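Local structure of acyl-CoA hydrolase (Bacillus halodurans, 1VPM) at residues A[65-76]-A[119-129]; A[22-32]-A[81-92]. The protein binds coenzyme A and probably hydrolyses the thioester bond of long-chain fatty acyl-CoA. All blocks are in the same frame, centred on the assembly; numbering follows the deposited sequence.

Interaction 1. Residues A[65-76]-A[119-129]; sequences AVVTASIDSVDF and TTESFLTMVAV. With COA (coenzyme A), chain D.
A classic beta bulge interrupts the antiparallel pairing of 65-71 with 119-129 at the coenzyme A site: Ala69 and Ser70 both face Thr125, whose carbonyl O takes the N-H of Ala69 at 2.8 Å and a weak bond from that of Ser70. The bulge sets Ser70 at the adenine and Ala69 at the pantetheine arm, Ala69 CB 3.6 Å from CDP of its gem-dimethyl group, where a small side chain allows close approach. Ser70 OG comes within 2.8 Å of adenine N1A, and Thr125 CG2 within 3.3 Å of N3A. Thr68 O accepts a 2.8 Å hydrogen bond from pantetheine N4P.

On the face of Thr68 and Met126, the selenomethionine chain, bent at chi2 (-56°) and chi3 (-66°), curls back so that CE lies 3.3 Å from Thr68 OG1, itself bonded to Asp51. Beyond it Ile71 and Leu124 lie side by side, CG1 to CG 3.7 Å, apolar as suits a face covered by helix 43-62. Past Asp72, where waters bridge Asp75 to Glu121, Thr120 OG1 donates to Asp75 O at 2.7 Å, from above the carbonyl plane. Such a bulged strand pair beside a central helix belongs to the hotdog fold of acyl-CoA thioesterases.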
loop_
_atom_site.group_PDB
_atom_site.type_symbol
_atom_site.label_atom_id
_atom_site.label_comp_id
_atom_site.label_asym_id
_atom_site.label_seq_id
_atom_site.Cartn_x
_atom_site.Cartn_y
_atom_site.Cartn_z
ATOM N N ALA A 65 -13.249 -19.232 -7.887
ATOM C CA ALA A 65 -12.149 -18.905 -6.984
ATOM C C ALA A 65 -11.052 -19.966 -7.119
ATOM O O ALA A 65 -11.322 -21.118 -7.469
ATOM C CB ALA A 65 -12.642 -18.879 -5.542
ATOM N N VAL A 66 -9.818 -19.563 -6.838
ATOM C CA VAL A 66 -8.688 -20.484 -6.892
ATOM C C VAL A 66 -7.767 -20.265 -5.701
ATOM O O VAL A 66 -7.796 -19.219 -5.055
ATOM C CB VAL A 66 -7.923 -20.362 -8.214
ATOM C CG1 VAL A 66 -8.814 -20.595 -9.367
ATOM C CG2 VAL A 66 -7.270 -18.954 -8.344
ATOM N N VAL A 67 -6.947 -21.269 -5.405
ATOM C CA VAL A 67 -5.899 -21.124 -4.400
ATOM C C VAL A 67 -4.620 -21.681 -5.013
ATOM O O VAL A 67 -4.676 -22.516 -5.915
ATOM C CB VAL A 67 -6.182 -21.897 -3.094
ATOM C CG1 VAL A 67 -7.427 -21.333 -2.408
ATOM C CG2 VAL A 67 -6.339 -23.368 -3.316
ATOM N N THR A 68 -3.485 -21.170 -4.542
ATOM C CA THR A 68 -2.199 -21.630 -5.034
ATOM C C THR A 68 -1.760 -22.864 -4.248
ATOM O O THR A 68 -1.580 -22.795 -3.038
ATOM C CB THR A 68 -1.156 -20.563 -4.899
ATOM O OG1 THR A 68 -1.602 -19.386 -5.599
ATOM C CG2 THR A 68 0.204 -21.057 -5.478
ATOM N N ALA A 69 -1.678 -24.002 -4.905
ATOM C CA ALA A 69 -1.189 -25.196 -4.235
ATOM C C ALA A 69 0.322 -25.251 -4.070
ATOM O O ALA A 69 0.855 -25.710 -3.043
ATOM C CB ALA A 69 -1.623 -26.431 -5.006
ATOM N N SER A 70 0.994 -24.815 -5.112
ATOM C CA SER A 70 2.460 -24.778 -5.182
ATOM C C SER A 70 2.984 -23.897 -6.322
ATOM O O SER A 70 2.269 -23.503 -7.241
ATOM C CB SER A 70 3.036 -26.208 -5.270
ATOM O OG SER A 70 2.735 -26.746 -6.514
ATOM N N ILE A 71 4.253 -23.531 -6.198
ATOM C CA ILE A 71 5.054 -22.951 -7.242
ATOM C C ILE A 71 6.343 -23.789 -7.370
ATOM O O ILE A 71 6.886 -24.260 -6.385
ATOM C CB ILE A 71 5.298 -21.399 -6.981
ATOM C CG1 ILE A 71 6.024 -20.793 -8.169
ATOM C CG2 ILE A 71 6.084 -21.155 -5.708
ATOM C CD1 ILE A 71 6.105 -19.266 -8.156
ATOM N N ASP A 72 6.777 -24.059 -8.596
ATOM C CA ASP A 72 8.034 -24.760 -8.801
ATOM C C ASP A 72 9.162 -23.755 -8.538
ATOM O O ASP A 72 8.922 -22.552 -8.326
ATOM C CB ASP A 72 8.111 -25.298 -10.237
ATOM C CG ASP A 72 7.120 -26.395 -10.498
ATOM O OD1 ASP A 72 6.384 -26.839 -9.564
ATOM O OD2 ASP A 72 7.139 -26.833 -11.680
ATOM N N SER A 73 10.393 -24.233 -8.642
ATOM C CA SER A 73 11.528 -23.344 -8.410
ATOM C C SER A 73 11.500 -22.142 -9.378
ATOM O O SER A 73 10.983 -22.219 -10.526
ATOM C CB SER A 73 12.838 -24.130 -8.508
ATOM O OG SER A 73 13.022 -24.609 -9.809
ATOM N N VAL A 74 12.035 -21.000 -8.961
ATOM C CA VAL A 74 12.081 -19.774 -9.770
ATOM C C VAL A 74 13.538 -19.289 -9.753
ATOM O O VAL A 74 14.075 -18.980 -8.689
ATOM C CB VAL A 74 11.216 -18.651 -9.231
ATOM C CG1 VAL A 74 11.371 -17.433 -10.096
ATOM C CG2 VAL A 74 9.758 -19.045 -9.187
ATOM N N ASP A 75 14.200 -19.286 -10.919
ATOM C CA ASP A 75 15.595 -18.859 -11.028
ATOM C C ASP A 75 15.570 -17.508 -11.717
ATOM O O ASP A 75 15.011 -17.377 -12.795
ATOM C CB ASP A 75 16.390 -19.858 -11.832
ATOM C CG ASP A 75 16.595 -21.149 -11.108
ATOM O OD1 ASP A 75 17.139 -21.127 -9.986
ATOM O OD2 ASP A 75 16.217 -22.207 -11.656
ATOM N N PHE A 76 16.106 -16.490 -11.069
ATOM C CA PHE A 76 16.136 -15.148 -11.621
ATOM C C PHE A 76 17.344 -14.969 -12.517
ATOM O O PHE A 76 18.471 -14.924 -12.042
ATOM C CB PHE A 76 16.128 -14.059 -10.549
ATOM C CG PHE A 76 14.876 -14.050 -9.726
ATOM C CD1 PHE A 76 13.716 -13.494 -10.257
ATOM C CD2 PHE A 76 14.814 -14.664 -8.507
ATOM C CE1 PHE A 76 12.535 -13.504 -9.525
ATOM C CE2 PHE A 76 13.612 -14.682 -7.775
ATOM C CZ PHE A 76 12.488 -14.057 -8.301
ATOM N N THR A 119 13.385 -12.214 -17.376
ATOM C CA THR A 119 13.692 -12.126 -15.961
ATOM C C THR A 119 13.598 -13.511 -15.339
ATOM O O THR A 119 14.499 -13.990 -14.674
ATOM C CB THR A 119 12.637 -11.284 -15.243
ATOM O OG1 THR A 119 12.507 -10.032 -15.901
ATOM C CG2 THR A 119 13.040 -11.054 -13.794
ATOM N N THR A 120 12.455 -14.152 -15.568
ATOM C CA THR A 120 12.302 -15.531 -15.144
ATOM C C THR A 120 11.073 -16.161 -15.779
ATOM O O THR A 120 10.299 -15.531 -16.479
ATOM C CB THR A 120 12.183 -15.603 -13.626
ATOM O OG1 THR A 120 12.387 -16.973 -13.152
ATOM C CG2 THR A 120 10.857 -15.050 -13.225
ATOM N N GLU A 121 10.982 -17.469 -15.591
ATOM C CA GLU A 121 9.844 -18.294 -15.988
ATOM C C GLU A 121 9.516 -19.232 -14.855
ATOM O O GLU A 121 10.423 -19.703 -14.147
ATOM C CB GLU A 121 10.203 -19.130 -17.221
ATOM C CG GLU A 121 10.578 -18.358 -18.454
ATOM C CD GLU A 121 11.043 -19.261 -19.581
ATOM O OE1 GLU A 121 12.165 -19.782 -19.434
ATOM O OE2 GLU A 121 10.314 -19.404 -20.584
ATOM N N SER A 122 8.263 -19.598 -14.725
ATOM C CA SER A 122 7.892 -20.470 -13.647
ATOM C C SER A 122 6.609 -21.243 -13.993
ATOM O O SER A 122 5.899 -20.901 -14.896
ATOM C CB SER A 122 7.795 -19.585 -12.387
ATOM O OG SER A 122 6.513 -19.464 -11.850
ATOM N N PHE A 123 6.431 -22.372 -13.339
ATOM C CA PHE A 123 5.143 -23.093 -13.312
ATOM C C PHE A 123 4.549 -23.087 -11.907
ATOM O O PHE A 123 5.284 -23.192 -10.907
ATOM C CB PHE A 123 5.329 -24.551 -13.673
ATOM C CG PHE A 123 5.806 -24.781 -15.077
ATOM C CD1 PHE A 123 4.901 -24.734 -16.144
ATOM C CD2 PHE A 123 7.109 -25.135 -15.330
ATOM C CE1 PHE A 123 5.337 -24.975 -17.467
ATOM C CE2 PHE A 123 7.519 -25.357 -16.614
ATOM C CZ PHE A 123 6.626 -25.281 -17.686
ATOM N N LEU A 124 3.238 -22.836 -11.832
ATOM C CA LEU A 124 2.508 -22.959 -10.628
ATOM C C LEU A 124 1.387 -23.981 -10.751
ATOM O O LEU A 124 0.936 -24.325 -11.860
ATOM C CB LEU A 124 1.889 -21.618 -10.274
ATOM C CG LEU A 124 2.823 -20.454 -9.976
ATOM C CD1 LEU A 124 3.231 -19.775 -11.267
ATOM C CD2 LEU A 124 2.161 -19.398 -9.036
ATOM N N THR A 125 0.940 -24.456 -9.611
ATOM C CA THR A 125 -0.219 -25.345 -9.573
ATOM C C THR A 125 -1.318 -24.605 -8.826
ATOM O O THR A 125 -1.202 -24.331 -7.597
ATOM C CB THR A 125 0.100 -26.681 -8.906
ATOM O OG1 THR A 125 1.103 -27.402 -9.656
ATOM C CG2 THR A 125 -1.161 -27.549 -8.871
HETATM N N MSE A 126 -2.423 -24.354 -9.542
HETATM C CA MSE A 126 -3.567 -23.655 -9.001
HETATM C C MSE A 126 -4.706 -24.648 -8.864
HETATM O O MSE A 126 -4.857 -25.492 -9.718
HETATM C CB MSE A 126 -3.997 -22.529 -9.953
HETATM C CG MSE A 126 -2.906 -21.555 -10.385
HETATM SE SE MSE A 126 -2.002 -20.700 -8.790
HETATM C CE MSE A 126 -3.533 -19.746 -8.211
ATOM N N VAL A 127 -5.513 -24.507 -7.821
ATOM C CA VAL A 127 -6.638 -25.403 -7.564
ATOM C C VAL A 127 -7.892 -24.596 -7.526
ATOM O O VAL A 127 -7.951 -23.634 -6.799
ATOM C CB VAL A 127 -6.431 -26.226 -6.262
ATOM C CG1 VAL A 127 -7.643 -27.079 -5.980
ATOM C CG2 VAL A 127 -5.216 -27.120 -6.427
ATOM N N ALA A 128 -8.879 -24.961 -8.333
ATOM C CA ALA A 128 -10.195 -24.298 -8.300
ATOM C C ALA A 128 -10.942 -24.765 -7.076
ATOM O O ALA A 128 -10.898 -25.965 -6.763
ATOM C CB ALA A 128 -10.990 -24.673 -9.553
ATOM N N VAL A 129 -11.619 -23.850 -6.398
ATOM C CA VAL A 129 -12.403 -24.159 -5.221
ATOM C C VAL A 129 -13.834 -23.639 -5.318
ATOM O O VAL A 129 -14.062 -22.573 -5.907
ATOM C CB VAL A 129 -11.742 -23.665 -3.921
ATOM C CG1 VAL A 129 -10.363 -24.286 -3.766
ATOM C CG2 VAL A 129 -11.688 -22.142 -3.804
HETATM N N1A COA D . 1.649 -29.156 -5.673
HETATM C C2A COA D . 0.998 -29.454 -6.836
HETATM N N3A COA D . -0.301 -29.990 -6.782
HETATM C C4A COA D . -0.904 -30.195 -5.576
HETATM C C5A COA D . -0.236 -29.901 -4.375
HETATM C C6A COA D . 1.062 -29.381 -4.418
HETATM N N6A COA D . 1.753 -29.239 -3.272
HETATM N N7A COA D . -1.068 -30.233 -3.340
HETATM C C8A COA D . -2.232 -30.716 -3.860
HETATM N N9A COA D . -2.135 -30.701 -5.230
HETATM C C1B COA D . -3.218 -30.956 -6.160
HETATM C C2B COA D . -3.629 -32.409 -6.096
HETATM O O2B COA D . -2.733 -33.211 -6.820
HETATM C C3B COA D . -5.024 -32.342 -6.697
HETATM O O3B COA D . -4.858 -32.502 -8.095
HETATM P P3B COA D . -5.968 -33.104 -9.070
HETATM O O7A COA D . -5.715 -34.550 -9.215
HETATM O O8A COA D . -5.935 -32.516 -10.423
HETATM O O9A COA D . -7.303 -32.741 -8.486
HETATM C C4B COA D . -5.522 -30.958 -6.256
HETATM O O4B COA D . -4.376 -30.289 -5.726
HETATM C C5B COA D . -6.583 -30.993 -5.153
HETATM O O5B COA D . -6.041 -31.707 -4.042
HETATM P P1A COA D . -6.834 -32.900 -3.247
HETATM O O1A COA D . -5.833 -33.965 -2.852
HETATM O O2A COA D . -8.013 -33.418 -4.045
HETATM O O3A COA D . -7.479 -32.201 -1.944
HETATM P P2A COA D . -6.720 -31.409 -0.754
HETATM O O4A COA D . -5.470 -32.174 -0.345
HETATM O O5A COA D . -7.758 -31.192 0.335
HETATM O O6A COA D . -6.326 -29.949 -1.354
HETATM C CBP COA D . -4.777 -28.132 -1.451
HETATM C CCP COA D . -5.000 -29.617 -1.733
HETATM C CDP COA D . -3.572 -27.629 -2.253
HETATM C CEP COA D . -6.047 -27.394 -1.923
HETATM C CAP COA D . -4.544 -27.931 0.075
HETATM O OAP COA D . -3.451 -28.659 0.625
HETATM C C9P COA D . -4.409 -26.453 0.387
HETATM O O9P COA D . -5.610 -25.723 0.503
HETATM N N8P COA D . -3.211 -25.863 0.519
HETATM C C7P COA D . -3.211 -24.443 0.809
HETATM C C6P COA D . -3.464 -23.612 -0.454
HETATM C C5P COA D . -3.376 -22.132 -0.145
HETATM O O5P COA D . -4.216 -21.631 0.631
HETATM N N4P COA D . -2.382 -21.437 -0.707
HETATM C C3P COA D . -2.264 -20.015 -0.521
HETATM C C2P COA D . -1.245 -19.523 0.508
HETATM S S1P COA D . -1.088 -20.341 2.153
HETATM O O HOH W 1 -15.635 -20.492 -6.735
HETATM O O HOH W 2 3.705 -26.007 -9.045
HETATM O O HOH W 3 12.794 -20.416 -13.141
HETATM O O HOH W 4 14.069 -18.797 -15.174
#

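Interaction 2. Residues A[22-32]-A[81-92]; sequences SRTIQTRLVLP and TVGDALELEGFV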
loop_
_atom_site.group_PDB
_atom_site.type_symbol
_atom_site.label_atom_id
_atom_site.label_comp_id
_atom_site.label_asym_id
_atom_site.label_seq_id
_atom_site.Cartn_x
_atom_site.Cartn_y
_atom_site.Cartn_z
ATOM N N SER A 22 -7.557 -18.474 -21.204
ATOM C CA SER A 22 -6.974 -18.235 -19.880
ATOM C C SER A 22 -5.879 -17.151 -19.952
ATOM O O SER A 22 -5.507 -16.562 -18.921
ATOM C CB SER A 22 -6.355 -19.566 -19.360
ATOM O OG SER A 22 -5.087 -19.924 -20.016
ATOM N N ARG A 23 -5.355 -16.891 -21.157
ATOM C CA ARG A 23 -4.080 -16.164 -21.258
ATOM C C ARG A 23 -4.248 -14.742 -20.755
ATOM O O ARG A 23 -5.213 -14.066 -21.088
ATOM C CB ARG A 23 -3.526 -16.237 -22.675
ATOM C CG ARG A 23 -2.145 -15.559 -22.786
ATOM C CD ARG A 23 -1.467 -15.887 -24.106
ATOM N NE ARG A 23 -2.193 -15.224 -25.175
ATOM C CZ ARG A 23 -2.056 -13.947 -25.514
ATOM N NH1 ARG A 23 -1.194 -13.155 -24.879
ATOM N NH2 ARG A 23 -2.796 -13.455 -26.505
ATOM N N THR A 24 -3.321 -14.295 -19.906
ATOM C CA THR A 24 -3.422 -13.035 -19.255
ATOM C C THR A 24 -2.079 -12.339 -19.253
ATOM O O THR A 24 -1.046 -12.939 -19.110
ATOM C CB THR A 24 -3.906 -13.162 -17.800
ATOM O OG1 THR A 24 -5.077 -13.998 -17.770
ATOM C CG2 THR A 24 -4.174 -11.821 -17.103
ATOM N N ILE A 25 -2.152 -11.047 -19.490
ATOM C CA ILE A 25 -0.976 -10.161 -19.470
ATOM C C ILE A 25 -1.092 -9.084 -18.404
ATOM O O ILE A 25 -2.170 -8.462 -18.167
ATOM C CB ILE A 25 -0.739 -9.537 -20.844
ATOM C CG1 ILE A 25 -0.246 -10.642 -21.814
ATOM C CG2 ILE A 25 0.283 -8.333 -20.736
ATOM C CD1 ILE A 25 -0.475 -10.281 -23.196
ATOM N N GLN A 26 0.026 -8.829 -17.729
ATOM C CA GLN A 26 0.113 -7.701 -16.791
ATOM C C GLN A 26 1.392 -6.922 -17.070
ATOM O O GLN A 26 2.389 -7.474 -17.529
ATOM C CB GLN A 26 0.090 -8.224 -15.350
ATOM C CG GLN A 26 0.289 -7.238 -14.255
ATOM C CD GLN A 26 -0.784 -6.129 -14.105
ATOM O OE1 GLN A 26 -1.253 -5.520 -15.073
ATOM N NE2 GLN A 26 -1.086 -5.790 -12.841
ATOM N N THR A 27 1.342 -5.606 -16.812
ATOM C CA THR A 27 2.539 -4.774 -16.858
ATOM C C THR A 27 2.575 -3.951 -15.583
ATOM O O THR A 27 1.549 -3.436 -15.171
ATOM C CB THR A 27 2.469 -3.772 -18.024
ATOM O OG1 THR A 27 2.108 -4.471 -19.224
ATOM C CG2 THR A 27 3.823 -3.056 -18.234
ATOM N N ARG A 28 3.752 -3.821 -14.975
ATOM C CA ARG A 28 3.880 -3.084 -13.703
ATOM C C ARG A 28 5.115 -2.206 -13.780
ATOM O O ARG A 28 6.162 -2.632 -14.234
ATOM C CB ARG A 28 4.126 -4.093 -12.556
ATOM C CG ARG A 28 3.118 -5.200 -12.366
ATOM C CD ARG A 28 1.743 -4.643 -12.236
ATOM N NE ARG A 28 1.554 -4.061 -10.925
ATOM C CZ ARG A 28 0.853 -4.630 -9.948
ATOM N NH1 ARG A 28 0.232 -5.811 -10.120
ATOM N NH2 ARG A 28 0.772 -4.007 -8.785
ATOM N N LEU A 29 5.000 -1.013 -13.253
ATOM C CA LEU A 29 6.118 -0.125 -13.154
ATOM C C LEU A 29 6.921 -0.516 -11.917
ATOM O O LEU A 29 6.334 -0.733 -10.852
ATOM C CB LEU A 29 5.564 1.272 -13.007
ATOM C CG LEU A 29 6.523 2.451 -13.135
ATOM C CD1 LEU A 29 7.347 2.377 -14.402
ATOM C CD2 LEU A 29 5.726 3.734 -13.095
ATOM N N VAL A 30 8.241 -0.522 -12.027
ATOM C CA VAL A 30 9.108 -0.807 -10.852
ATOM C C VAL A 30 9.379 0.512 -10.142
ATOM O O VAL A 30 9.911 1.500 -10.740
ATOM C CB VAL A 30 10.406 -1.467 -11.236
ATOM C CG1 VAL A 30 11.259 -1.747 -9.991
ATOM C CG2 VAL A 30 10.131 -2.774 -11.954
ATOM N N LEU A 31 8.981 0.612 -8.868
ATOM C CA LEU A 31 9.163 1.822 -8.144
ATOM C C LEU A 31 10.034 1.653 -6.896
ATOM O O LEU A 31 10.259 0.546 -6.488
ATOM C CB LEU A 31 7.806 2.359 -7.733
ATOM C CG LEU A 31 7.047 2.864 -8.992
ATOM C CD1 LEU A 31 5.634 3.091 -8.642
ATOM C CD2 LEU A 31 7.636 4.120 -9.618
ATOM N N PRO A 32 10.520 2.766 -6.322
ATOM C CA PRO A 32 11.458 2.673 -5.160
ATOM C C PRO A 32 11.059 1.782 -3.980
ATOM O O PRO A 32 11.920 1.097 -3.431
ATOM C CB PRO A 32 11.648 4.127 -4.768
ATOM C CG PRO A 32 11.496 4.867 -6.090
ATOM C CD PRO A 32 10.327 4.176 -6.726
ATOM N N THR A 81 15.106 -2.863 -12.422
ATOM C CA THR A 81 15.446 -1.720 -11.609
ATOM C C THR A 81 14.421 -0.644 -11.771
ATOM O O THR A 81 13.545 -0.722 -12.630
ATOM C CB THR A 81 16.856 -1.183 -11.995
ATOM O OG1 THR A 81 16.798 -0.570 -13.282
ATOM C CG2 THR A 81 17.834 -2.325 -12.062
ATOM N N VAL A 82 14.517 0.391 -10.947
ATOM C CA VAL A 82 13.530 1.456 -10.910
ATOM C C VAL A 82 13.180 2.167 -12.242
ATOM O O VAL A 82 14.051 2.604 -12.993
ATOM C CB VAL A 82 13.905 2.487 -9.837
ATOM C CG1 VAL A 82 12.960 3.669 -9.843
ATOM C CG2 VAL A 82 13.882 1.832 -8.478
ATOM N N GLY A 83 11.872 2.251 -12.518
ATOM C CA GLY A 83 11.364 2.977 -13.666
ATOM C C GLY A 83 11.282 2.076 -14.872
ATOM O O GLY A 83 10.675 2.469 -15.889
ATOM N N ASP A 84 11.902 0.894 -14.769
ATOM C CA ASP A 84 11.675 -0.180 -15.706
ATOM C C ASP A 84 10.282 -0.667 -15.561
ATOM O O ASP A 84 9.575 -0.399 -14.578
ATOM C CB ASP A 84 12.565 -1.398 -15.459
ATOM C CG ASP A 84 13.988 -1.182 -15.798
ATOM O OD1 ASP A 84 14.286 -0.148 -16.449
ATOM O OD2 ASP A 84 14.804 -2.088 -15.440
ATOM N N ALA A 85 9.872 -1.432 -16.556
ATOM C CA ALA A 85 8.558 -2.024 -16.443
ATOM C C ALA A 85 8.773 -3.525 -16.466
ATOM O O ALA A 85 9.638 -4.064 -17.204
ATOM C CB ALA A 85 7.699 -1.651 -17.567
ATOM N N LEU A 86 7.959 -4.205 -15.692
ATOM C CA LEU A 86 7.899 -5.639 -15.719
ATOM C C LEU A 86 6.686 -6.070 -16.486
ATOM O O LEU A 86 5.595 -5.599 -16.214
ATOM C CB LEU A 86 7.779 -6.213 -14.323
ATOM C CG LEU A 86 8.940 -6.350 -13.374
ATOM C CD1 LEU A 86 8.397 -7.059 -12.096
ATOM C CD2 LEU A 86 10.040 -7.210 -13.981
ATOM N N GLU A 87 6.878 -7.019 -17.392
ATOM C CA GLU A 87 5.840 -7.570 -18.247
ATOM C C GLU A 87 5.676 -9.063 -17.868
ATOM O O GLU A 87 6.622 -9.788 -17.955
ATOM C CB GLU A 87 6.280 -7.492 -19.695
ATOM C CG GLU A 87 6.758 -6.088 -20.130
ATOM C CD GLU A 87 7.377 -6.063 -21.567
ATOM O OE1 GLU A 87 7.730 -7.163 -22.120
ATOM O OE2 GLU A 87 7.490 -4.928 -22.111
ATOM N N LEU A 88 4.461 -9.450 -17.562
ATOM C CA LEU A 88 4.165 -10.808 -17.203
ATOM C C LEU A 88 3.104 -11.382 -18.141
ATOM O O LEU A 88 2.160 -10.638 -18.533
ATOM C CB LEU A 88 3.653 -10.880 -15.757
ATOM C CG LEU A 88 4.599 -10.429 -14.611
ATOM C CD1 LEU A 88 4.222 -9.005 -14.185
ATOM C CD2 LEU A 88 4.482 -11.365 -13.457
ATOM N N GLU A 89 3.247 -12.683 -18.417
ATOM C CA GLU A 89 2.253 -13.401 -19.214
ATOM C C GLU A 89 2.056 -14.780 -18.642
ATOM O O GLU A 89 3.028 -15.460 -18.384
ATOM C CB GLU A 89 2.711 -13.502 -20.673
ATOM C CG GLU A 89 1.704 -14.205 -21.580
ATOM C CD GLU A 89 2.208 -14.429 -22.991
ATOM O OE1 GLU A 89 3.387 -14.183 -23.315
ATOM O OE2 GLU A 89 1.392 -14.845 -23.817
ATOM N N GLY A 90 0.816 -15.170 -18.475
ATOM C CA GLY A 90 0.470 -16.446 -17.913
ATOM C C GLY A 90 -0.558 -17.159 -18.785
ATOM O O GLY A 90 -1.388 -16.490 -19.435
ATOM N N PHE A 91 -0.474 -18.470 -18.799
ATOM C CA PHE A 91 -1.541 -19.307 -19.350
ATOM C C PHE A 91 -1.532 -20.700 -18.784
ATOM O O PHE A 91 -0.507 -21.202 -18.329
ATOM C CB PHE A 91 -1.486 -19.325 -20.878
ATOM C CG PHE A 91 -0.146 -19.605 -21.452
ATOM C CD1 PHE A 91 0.733 -18.570 -21.752
ATOM C CD2 PHE A 91 0.207 -20.891 -21.794
ATOM C CE1 PHE A 91 1.945 -18.838 -22.349
ATOM C CE2 PHE A 91 1.417 -21.156 -22.397
ATOM C CZ PHE A 91 2.274 -20.115 -22.688
ATOM N N VAL A 92 -2.718 -21.302 -18.790
ATOM C CA VAL A 92 -2.900 -22.676 -18.347
ATOM C C VAL A 92 -2.300 -23.559 -19.420
ATOM O O VAL A 92 -2.645 -23.441 -20.596
ATOM C CB VAL A 92 -4.407 -23.005 -18.115
ATOM C CG1 VAL A 92 -4.584 -24.462 -17.816
ATOM C CG2 VAL A 92 -4.949 -22.201 -17.005
#
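The guanidinium of Arg23, in the conformer described, and the carboxylate of Glu89 meet with their planes 75° apart, Glu89 OE2 lying oblique to the guanidinium. Arg23 NH1 reaches that oxygen at 3.3 Å from above the carboxylate plane, a salt bridge but not a flat, two-pronged one. The bend at chi3 of Arg23 (69°) brings CD beside the acid, 3.1 Å from Glu89 OE2. Arg23 CD also lies oblique to the Phe91 ring, 4.2 Å from CD1, and that ring meets the one of Tyr103 with planes at about 55°. Each charge has a second partner, Glu20 for the arginine and Arg105 for the glutamate, which suits two long, partly exposed side chains.

Thr24, Gln26 and Arg28 each exchange two backbone bonds with Gly90, Leu88 and Leu86, and the residues between them stand in non-hydrogen-bonded pairs. The type II turn from Thr81 to Asp84 leads into strand 85-92 and extends the pairing past Ala85: Gly83, with the positive phi such a turn favours, gives its N-H to Val30 O at 2.8 Å, and Val30 N bonds Asp84 O. Val30 CB lies 3.5 Å from Thr81 O, while CG2 leans toward Leu86, 4.0 Å from its CG. At the opposite end Ser22 OG accepts the N-H of Val92 at 3.0 Å, extending the pairing by a side chain. Gln26 and Thr27 bond Thr27 and Ile25 of the third subunit, among others. The pair comprises the edge strand of the antiparallel hotdog sheet and its inner neighbour.

Interactions 1 and 2 lie at two opposite edges of one five-stranded sheet, their centres about 16 Å apart: strands 65-75 and 24-29 are its outermost members within the chain, each paired with an inner neighbour. They touch through Thr119 and Leu86. Interaction 1 is buried, and its pairing is interrupted by a bulge and bridged in part by waters, beside bound coenzyme A; its outer strand continues the sheet into the second subunit, and its Asp75 meets another coenzyme A. Interaction 2 is only partly buried and more regular, with a salt bridge on its partly exposed face, and its outer strand meets the third subunit through polar side chains such as Gln26 and Thr27.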